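Local coordinates for peptidoglycan recognition protein 3 (PDB 4Z8I) that probably cleaves the amide bond between N-acetylmuramic acid and L-alanine in bacterial peptidoglycan with a zinc-dependent amidase domain joined to a chitin-binding domain, at residues D31-E36 with C52-A57; G143-G148 with L190-S195. All coordinates share one frame; numbering follows the deposited sequence.

Overall arrangement
Contact 1 comes first along the chain and closes before contact 2 opens; their centres lie about 26 Å apart and their nearest atoms about 10 Å, so the two do not touch. Contact 1 pairs strands 33-34 and 53-54 of the small three-stranded antiparallel sheet in the disulfide-rich N-terminal region, consistent with the chitin-binding domain. Contact 2 belongs to the amidase, whose six-stranded mixed sheet is a separate one; there the loop between strands 138-140 and 158-163 meets the end of helix 174-190 and the start of strand 193-194. Each contact thus lies within one module of a two-part protein, whose zinc site of His93, His202 and Cys210 lies in the amidase.

Contact 1 of 2, residues D31-E36 with C52-A57; sequences DHCCSE and CVDYSA
Cys34 and Val53 face each other as an antiparallel hydrogen-bonded pair: Cys34 N donates to Val53 O at 2.9 Å, and Val53 N returns a bond to Cys34 O at 3.0 Å. One step along, Cys33 and Asp54 make the non-hydrogen-bonded pair, and the strand pairing is prolonged beyond them by Tyr55 N, which reaches His32 O at 3.0 Å. Cys33 and Asp54 turn their side chains to one face of the sheet, where Cys33 SG lies 3.3 Å from Asp54 OD1. The Asp54 carboxylate extends with CG anti to the backbone N (chi1 -178°), alongside the His32 imidazole and inclined 26° to it. His32 ND1 is 3.1 Å from Asp54 OD1, while Ser56 lies over one face of the imidazole with its hydroxyl turned to the ring, the exact place of that oxygen being doubtful. Asp54 OD1 also accepts from Ser56 N, which meets it from above the carboxylate plane at 3.1 Å; this Asx turn sits within the type I turn from Asp54 to Ala57 and probably helps hold Ser56 over the His32 ring. On the other face, Cys34 CB approaches the edge of the Tyr55 ring, 4.0 Å from CE2, and Val53 CG1 lies over a face of that ring, toward its rim. Cys52 SG rests beside the Ser35 backbone. Farther out, disulfides anchor the pair: Cys33 to Cys47 of helix 44-48, Cys34 to Cys11, and Cys52 to Cys49. Strand 40-41 flanks strand 33-34 on its other edge, where His32 and Cys33 both face Gly41 in a classic beta bulge. A small antiparallel sheet held by disulfides, with this cysteine-rich sequence, is consistent with a hevein-like chitin-binding domain.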
ATOM      1  N   ASP A  31      14.191   9.222  -8.141  1.00 54.20           N
ATOM      2  CA  ASP A  31      14.888  10.435  -7.718  1.00 46.15           C
ATOM      3  C   ASP A  31      14.211  11.072  -6.504  1.00 37.60           C
ATOM      4  O   ASP A  31      13.448  12.030  -6.644  1.00 43.30           O
ATOM      5  CB  ASP A  31      14.956  11.450  -8.867  1.00 28.91           C
ATOM      6  CG  ASP A  31      15.756  10.941 -10.054  1.00 53.77           C
ATOM      7  OD1 ASP A  31      16.976  10.720  -9.901  1.00 47.69           O
ATOM      8  OD2 ASP A  31      15.168  10.776 -11.143  1.00 55.55           O
ATOM      9  N   HIS A  32      14.504  10.553  -5.315  1.00 32.50           N
ATOM     10  CA  HIS A  32      13.820  10.994  -4.098  1.00 33.57           C
ATOM     11  C   HIS A  32      14.705  11.785  -3.136  1.00 39.71           C
ATOM     12  O   HIS A  32      14.318  12.032  -1.993  1.00 36.05           O
ATOM     13  CB  HIS A  32      13.218   9.794  -3.369  1.00 27.55           C
ATOM     14  CG  HIS A  32      14.154   8.632  -3.250  1.00 37.18           C
ATOM     15  ND1 HIS A  32      15.421   8.749  -2.720  1.00 40.94           N
ATOM     16  CD2 HIS A  32      14.007   7.329  -3.589  1.00 40.05           C
ATOM     17  CE1 HIS A  32      16.017   7.570  -2.742  1.00 40.00           C
ATOM     18  NE2 HIS A  32      15.178   6.691  -3.261  1.00 30.83           N
ATOM     19  N   CYS A  33      15.887  12.183  -3.595  1.00 28.46           N
ATOM     20  CA  CYS A  33      16.794  12.959  -2.761  1.00 29.18           C
ATOM     21  C   CYS A  33      16.984  14.368  -3.301  1.00 43.94           C
ATOM     22  O   CYS A  33      17.307  14.554  -4.474  1.00 36.33           O
ATOM     23  CB  CYS A  33      18.150  12.264  -2.657  1.00 32.07           C
ATOM     24  SG  CYS A  33      18.108  10.668  -1.822  1.00 37.99           S
ATOM     25  N   CYS A  34      16.786  15.359  -2.439  1.00 39.21           N
ATOM     26  CA  CYS A  34      17.014  16.746  -2.813  1.00 42.49           C
ATOM     27  C   CYS A  34      18.459  17.117  -2.500  1.00 44.92           C
ATOM     28  O   CYS A  34      18.860  17.135  -1.338  1.00 57.95           O
ATOM     29  CB  CYS A  34      16.058  17.663  -2.051  1.00 42.69           C
ATOM     30  SG  CYS A  34      15.955  19.347  -2.695  1.00 74.15           S
ATOM     31  N   SER A  35      19.235  17.412  -3.538  1.00 45.25           N
ATOM     32  CA  SER A  35      20.667  17.667  -3.390  1.00 54.15           C
ATOM     33  C   SER A  35      20.984  19.114  -3.011  1.00 54.76           C
ATOM     34  O   SER A  35      20.079  19.916  -2.774  1.00 52.41           O
ATOM     35  CB  SER A  35      21.402  17.304  -4.682  1.00 44.38           C
ATOM     36  OG  SER A  35      21.045  18.185  -5.733  1.00 43.01           O
ATOM     37  N   GLU A  36      22.278  19.430  -2.950  1.00 45.29           N
ATOM     38  CA  GLU A  36      22.752  20.787  -2.678  1.00 50.07           C
ATOM     39  C   GLU A  36      22.271  21.756  -3.744  1.00 55.95           C
ATOM     40  O   GLU A  36      21.939  22.906  -3.458  1.00 63.68           O
ATOM     41  CB  GLU A  36      24.283  20.827  -2.678  1.00 65.78           C
ATOM     42  CG  GLU A  36      24.963  20.266  -1.446  1.00 78.25           C
ATOM     43  CD  GLU A  36      26.466  20.188  -1.619  1.00 74.85           C
ATOM     44  OE1 GLU A  36      26.949  20.558  -2.711  1.00 75.76           O
ATOM     45  OE2 GLU A  36      27.160  19.757  -0.674  1.00 77.28           O
ATOM     46  N   CYS A  52      21.609  17.770   2.003  1.00 53.31           N
ATOM     47  CA  CYS A  52      20.730  16.920   1.214  1.00 47.64           C
ATOM     48  C   CYS A  52      19.597  16.375   2.072  1.00 53.05           C
ATOM     49  O   CYS A  52      19.750  16.214   3.283  1.00 53.18           O
ATOM     50  CB  CYS A  52      21.518  15.759   0.602  1.00 33.16           C
ATOM     51  SG  CYS A  52      22.676  16.241  -0.698  1.00 65.23           S
ATOM     52  N   VAL A  53      18.456  16.100   1.446  1.00 53.19           N
ATOM     53  CA  VAL A  53      17.331  15.487   2.143  1.00 45.41           C
ATOM     54  C   VAL A  53      16.847  14.257   1.386  1.00 44.96           C
ATOM     55  O   VAL A  53      16.478  14.349   0.215  1.00 61.56           O
ATOM     56  CB  VAL A  53      16.150  16.467   2.310  1.00 39.92           C
ATOM     57  CG1 VAL A  53      15.087  15.860   3.212  1.00 31.65           C
ATOM     58  CG2 VAL A  53      16.626  17.792   2.880  1.00 33.77           C
ATOM     59  N   ASP A  54      16.861  13.105   2.053  1.00 34.45           N
ATOM     60  CA  ASP A  54      16.356  11.874   1.457  1.00 37.54           C
ATOM     61  C   ASP A  54      14.921  11.632   1.912  1.00 40.77           C
ATOM     62  O   ASP A  54      14.678  11.233   3.054  1.00 49.15           O
ATOM     63  CB  ASP A  54      17.254  10.687   1.823  1.00 32.51           C
ATOM     64  CG  ASP A  54      16.797   9.381   1.188  1.00 47.46           C
ATOM     65  OD1 ASP A  54      15.945   9.413   0.273  1.00 39.34           O
ATOM     66  OD2 ASP A  54      17.302   8.318   1.601  1.00 58.47           O
ATOM     67  N   TYR A  55      13.974  11.877   1.011  1.00 40.02           N
ATOM     68  CA  TYR A  55      12.555  11.779   1.340  1.00 50.24           C
ATOM     69  C   TYR A  55      12.029  10.344   1.310  1.00 50.73           C
ATOM     70  O   TYR A  55      10.826  10.113   1.429  1.00 74.35           O
ATOM     71  CB  TYR A  55      11.728  12.695   0.431  1.00 54.03           C
ATOM     72  CG  TYR A  55      11.945  14.163   0.722  1.00 53.33           C
ATOM     73  CD1 TYR A  55      11.161  14.827   1.654  1.00 29.80           C
ATOM     74  CD2 TYR A  55      12.943  14.879   0.078  1.00 50.10           C
ATOM     75  CE1 TYR A  55      11.361  16.159   1.932  1.00 45.51           C
ATOM     76  CE2 TYR A  55      13.148  16.215   0.348  1.00 50.74           C
ATOM     77  CZ  TYR A  55      12.354  16.850   1.278  1.00 48.71           C
ATOM     78  OH  TYR A  55      12.555  18.182   1.553  1.00 51.64           O
ATOM     79  N   SER A  56      12.937   9.384   1.166  1.00 49.76           N
ATOM     80  CA  SER A  56      12.586   7.972   1.254  1.00 39.83           C
ATOM     81  C   SER A  56      12.305   7.600   2.698  1.00 40.30           C
ATOM     82  O   SER A  56      11.633   6.609   2.979  1.00 53.60           O
ATOM     83  CB  SER A  56      13.735   7.107   0.746  1.00 34.78           C
ATOM     84  OG  SER A  56      14.167   7.543  -0.522  1.00 60.75           O
ATOM     85  N   ALA A  57      12.837   8.406   3.608  1.00 40.95           N
ATOM     86  CA  ALA A  57      12.807   8.094   5.029  1.00 33.51           C
ATOM     87  C   ALA A  57      11.856   9.007   5.796  1.00 46.44           C
ATOM     88  O   ALA A  57      11.631  10.155   5.410  1.00 56.95           O
ATOM     89  CB  ALA A  57      14.209   8.186   5.603  1.00 34.83           C
TER

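Contact 2 of 2, residues G143-G148 with L190-S195; sequences GWDRRG and LGKIRS
Trp144 and Lys192 have the nearest CA atoms across the two segments, 6.4 Å apart. Neither backbone extends the other as a strand: 143-148 is an irregular loop, whereas 190-195 leaves helix 174-190 through a Schellman motif, with Gly191 at positive phi, and enters strand 193-194. With CG anti to the carbonyl carbon (chi1 -58°), Lys192 lays CG over one indole face of Trp144, offset toward the rim; a bend at chi2 (-70°) then brings CD within 3.6 Å of Trp144 CB. Ile193 CD1 meets the indole at its edge, 3.9 Å from CZ3. Beyond the bend the lysine runs extended to Asp145, where NZ donates to the syn lone pair of OD1 at 2.7 Å in a salt bridge. Phe130 and Leu183 also contact Trp144, setting the indole between the amidase sheet and helix 174-190. An alanine in place of Lys192 would probably leave the Asp145 carboxylate without this cationic mate and uncover part of the Trp144 face. Lysine thus serves both chemistries, its methylenes packing on the indole and its ammonium probably offsetting the charge of Asp145, so that charge and apolar contact together join loop 143-148 to the helix-to-strand turn of the amidase.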
ATOM      1  N   GLY A 143       1.089 -11.254   4.624  1.00 37.14           N
ATOM      2  CA  GLY A 143       2.364 -10.604   4.372  1.00 31.17           C
ATOM      3  C   GLY A 143       2.881 -10.699   2.950  1.00 32.07           C
ATOM      4  O   GLY A 143       2.145 -11.045   2.026  1.00 47.86           O
ATOM      5  N   TRP A 144       4.164 -10.389   2.782  1.00 30.93           N
ATOM      6  CA  TRP A 144       4.801 -10.371   1.473  1.00 38.27           C
ATOM      7  C   TRP A 144       5.031 -11.771   0.933  1.00 46.23           C
ATOM      8  O   TRP A 144       4.911 -12.013  -0.270  1.00 49.78           O
ATOM      9  CB  TRP A 144       6.165  -9.678   1.560  1.00 31.32           C
ATOM     10  CG  TRP A 144       6.124  -8.278   2.069  1.00 35.85           C
ATOM     11  CD1 TRP A 144       6.587  -7.825   3.271  1.00 29.95           C
ATOM     12  CD2 TRP A 144       5.601  -7.137   1.384  1.00 34.73           C
ATOM     13  NE1 TRP A 144       6.378  -6.471   3.378  1.00 30.70           N
ATOM     14  CE2 TRP A 144       5.774  -6.025   2.231  1.00 25.34           C
ATOM     15  CE3 TRP A 144       4.999  -6.948   0.138  1.00 35.78           C
ATOM     16  CZ2 TRP A 144       5.366  -4.742   1.870  1.00 34.84           C
ATOM     17  CZ3 TRP A 144       4.592  -5.676  -0.218  1.00 31.29           C
ATOM     18  CH2 TRP A 144       4.777  -4.590   0.643  1.00 35.55           C
ATOM     19  N   ASP A 145       5.369 -12.689   1.832  1.00 31.45           N
ATOM     20  CA  ASP A 145       5.990 -13.947   1.442  1.00 28.43           C
ATOM     21  C   ASP A 145       5.041 -15.137   1.338  1.00 33.95           C
ATOM     22  O   ASP A 145       5.422 -16.187   0.823  1.00 47.71           O
ATOM     23  CB  ASP A 145       7.138 -14.267   2.406  1.00 28.92           C
ATOM     24  CG  ASP A 145       8.151 -13.144   2.492  1.00 55.65           C
ATOM     25  OD1 ASP A 145       8.277 -12.380   1.513  1.00 62.30           O
ATOM     26  OD2 ASP A 145       8.823 -13.020   3.540  1.00 74.11           O
ATOM     27  N   ARG A 146       3.811 -14.978   1.817  1.00 28.25           N
ATOM     28  CA  ARG A 146       2.869 -16.096   1.847  1.00 21.56           C
ATOM     29  C   ARG A 146       1.738 -15.949   0.833  1.00 41.03           C
ATOM     30  O   ARG A 146       1.227 -14.849   0.610  1.00 38.92           O
ATOM     31  CB  ARG A 146       2.316 -16.289   3.264  1.00 21.41           C
ATOM     32  CG  ARG A 146       3.276 -17.032   4.182  1.00 24.54           C
ATOM     33  CD  ARG A 146       3.036 -16.744   5.661  1.00 34.24           C
ATOM     34  NE  ARG A 146       3.977 -17.487   6.501  1.00 50.50           N
ATOM     35  CZ  ARG A 146       5.203 -17.066   6.804  1.00 50.59           C
ATOM     36  NH1 ARG A 146       5.643 -15.903   6.343  1.00 37.25           N
ATOM     37  NH2 ARG A 146       5.995 -17.809   7.567  1.00 44.00           N
ATOM     38  N   ARG A 147       1.360 -17.064   0.213  1.00 38.65           N
ATOM     39  CA  ARG A 147       0.261 -17.069  -0.747  1.00 38.99           C
ATOM     40  C   ARG A 147      -1.053 -16.696  -0.076  1.00 41.76           C
ATOM     41  O   ARG A 147      -1.410 -17.257   0.958  1.00 47.39           O
ATOM     42  CB  ARG A 147       0.120 -18.442  -1.403  1.00 35.52           C
ATOM     43  CG  ARG A 147      -1.072 -18.536  -2.347  1.00 52.60           C
ATOM     44  CD  ARG A 147      -1.423 -19.975  -2.661  1.00 60.61           C
ATOM     45  NE  ARG A 147      -0.328 -20.668  -3.330  1.00 64.76           N
ATOM     46  CZ  ARG A 147      -0.339 -21.964  -3.625  1.00 59.20           C
ATOM     47  NH1 ARG A 147      -1.389 -22.707  -3.306  1.00 56.33           N
ATOM     48  NH2 ARG A 147       0.701 -22.517  -4.234  1.00 57.74           N
ATOM     49  N   GLY A 148      -1.776 -15.754  -0.669  1.00 35.49           N
ATOM     50  CA  GLY A 148      -3.043 -15.323  -0.109  1.00 43.52           C
ATOM     51  C   GLY A 148      -4.216 -16.144  -0.602  1.00 46.11           C
ATOM     52  O   GLY A 148      -4.063 -17.036  -1.437  1.00 53.07           O
ATOM     53  N   LEU A 190      11.640  -3.196  -2.055  1.00 40.19           N
ATOM     54  CA  LEU A 190      12.225  -4.380  -1.423  1.00 30.54           C
ATOM     55  C   LEU A 190      12.471  -5.526  -2.409  1.00 44.97           C
ATOM     56  O   LEU A 190      13.278  -6.421  -2.145  1.00 30.29           O
ATOM     57  CB  LEU A 190      11.328  -4.878  -0.287  1.00 40.90           C
ATOM     58  CG  LEU A 190      11.160  -3.956   0.920  1.00 41.93           C
ATOM     59  CD1 LEU A 190      10.142  -4.518   1.901  1.00 32.73           C
ATOM     60  CD2 LEU A 190      12.493  -3.731   1.607  1.00 22.91           C
ATOM     61  N   GLY A 191      11.769  -5.506  -3.538  1.00 40.78           N
ATOM     62  CA  GLY A 191      11.859  -6.596  -4.492  1.00 32.39           C
ATOM     63  C   GLY A 191      10.831  -7.680  -4.214  1.00 39.60           C
ATOM     64  O   GLY A 191      10.979  -8.817  -4.664  1.00 48.14           O
ATOM     65  N   LYS A 192       9.792  -7.326  -3.462  1.00 30.79           N
ATOM     66  CA  LYS A 192       8.681  -8.232  -3.201  1.00 43.00           C
ATOM     67  C   LYS A 192       7.697  -8.155  -4.360  1.00 38.92           C
ATOM     68  O   LYS A 192       7.021  -9.131  -4.694  1.00 25.48           O
ATOM     69  CB  LYS A 192       7.970  -7.848  -1.903  1.00 32.08           C
ATOM     70  CG  LYS A 192       8.859  -7.836  -0.675  1.00 35.20           C
ATOM     71  CD  LYS A 192       9.288  -9.238  -0.275  1.00 38.38           C
ATOM     72  CE  LYS A 192      10.113  -9.208   1.008  1.00 28.48           C
ATOM     73  NZ  LYS A 192      10.341 -10.575   1.551  1.00 44.90           N
ATOM     74  N   ILE A 193       7.625  -6.974  -4.960  1.00 27.36           N
ATOM     75  CA  ILE A 193       6.777  -6.726  -6.116  1.00 31.15           C
ATOM     76  C   ILE A 193       7.658  -6.208  -7.247  1.00 32.77           C
ATOM     77  O   ILE A 193       8.488  -5.321  -7.029  1.00 44.62           O
ATOM     78  CB  ILE A 193       5.713  -5.658  -5.800  1.00 21.23           C
ATOM     79  CG1 ILE A 193       5.020  -5.962  -4.473  1.00 20.70           C
ATOM     80  CG2 ILE A 193       4.699  -5.555  -6.922  1.00 30.74           C
ATOM     81  CD1 ILE A 193       4.048  -4.893  -4.040  1.00 22.74           C
ATOM     82  N   ARG A 194       7.489  -6.762  -8.444  1.00 35.74           N
ATOM     83  CA  ARG A 194       8.226  -6.293  -9.615  1.00 34.51           C
ATOM     84  C   ARG A 194       7.950  -4.818  -9.871  1.00 41.11           C
ATOM     85  O   ARG A 194       6.877  -4.315  -9.542  1.00 50.33           O
ATOM     86  CB  ARG A 194       7.837  -7.100 -10.854  1.00 56.75           C
ATOM     87  CG  ARG A 194       8.282  -8.549 -10.818  1.00 60.63           C
ATOM     88  CD  ARG A 194       7.969  -9.261 -12.123  1.00 61.11           C
ATOM     89  NE  ARG A 194       8.661 -10.543 -12.219  1.00 78.47           N
ATOM     90  CZ  ARG A 194       9.887 -10.692 -12.709  1.00 81.79           C
ATOM     91  NH1 ARG A 194      10.446 -11.893 -12.760  1.00 79.19           N
ATOM     92  NH2 ARG A 194      10.555  -9.634 -13.150  1.00 89.41           N
ATOM     93  N   SER A 195       8.925  -4.126 -10.452  1.00 43.62           N
ATOM     94  CA  SER A 195       8.750  -2.719 -10.783  1.00 35.29           C
ATOM     95  C   SER A 195       7.765  -2.597 -11.937  1.00 37.49           C
ATOM     96  O   SER A 195       6.979  -1.651 -12.003  1.00 48.31           O
ATOM     97  CB  SER A 195      10.089  -2.083 -11.152  1.00 32.55           C
ATOM     98  OG  SER A 195      10.671  -2.733 -12.267  1.00 55.59           O
TER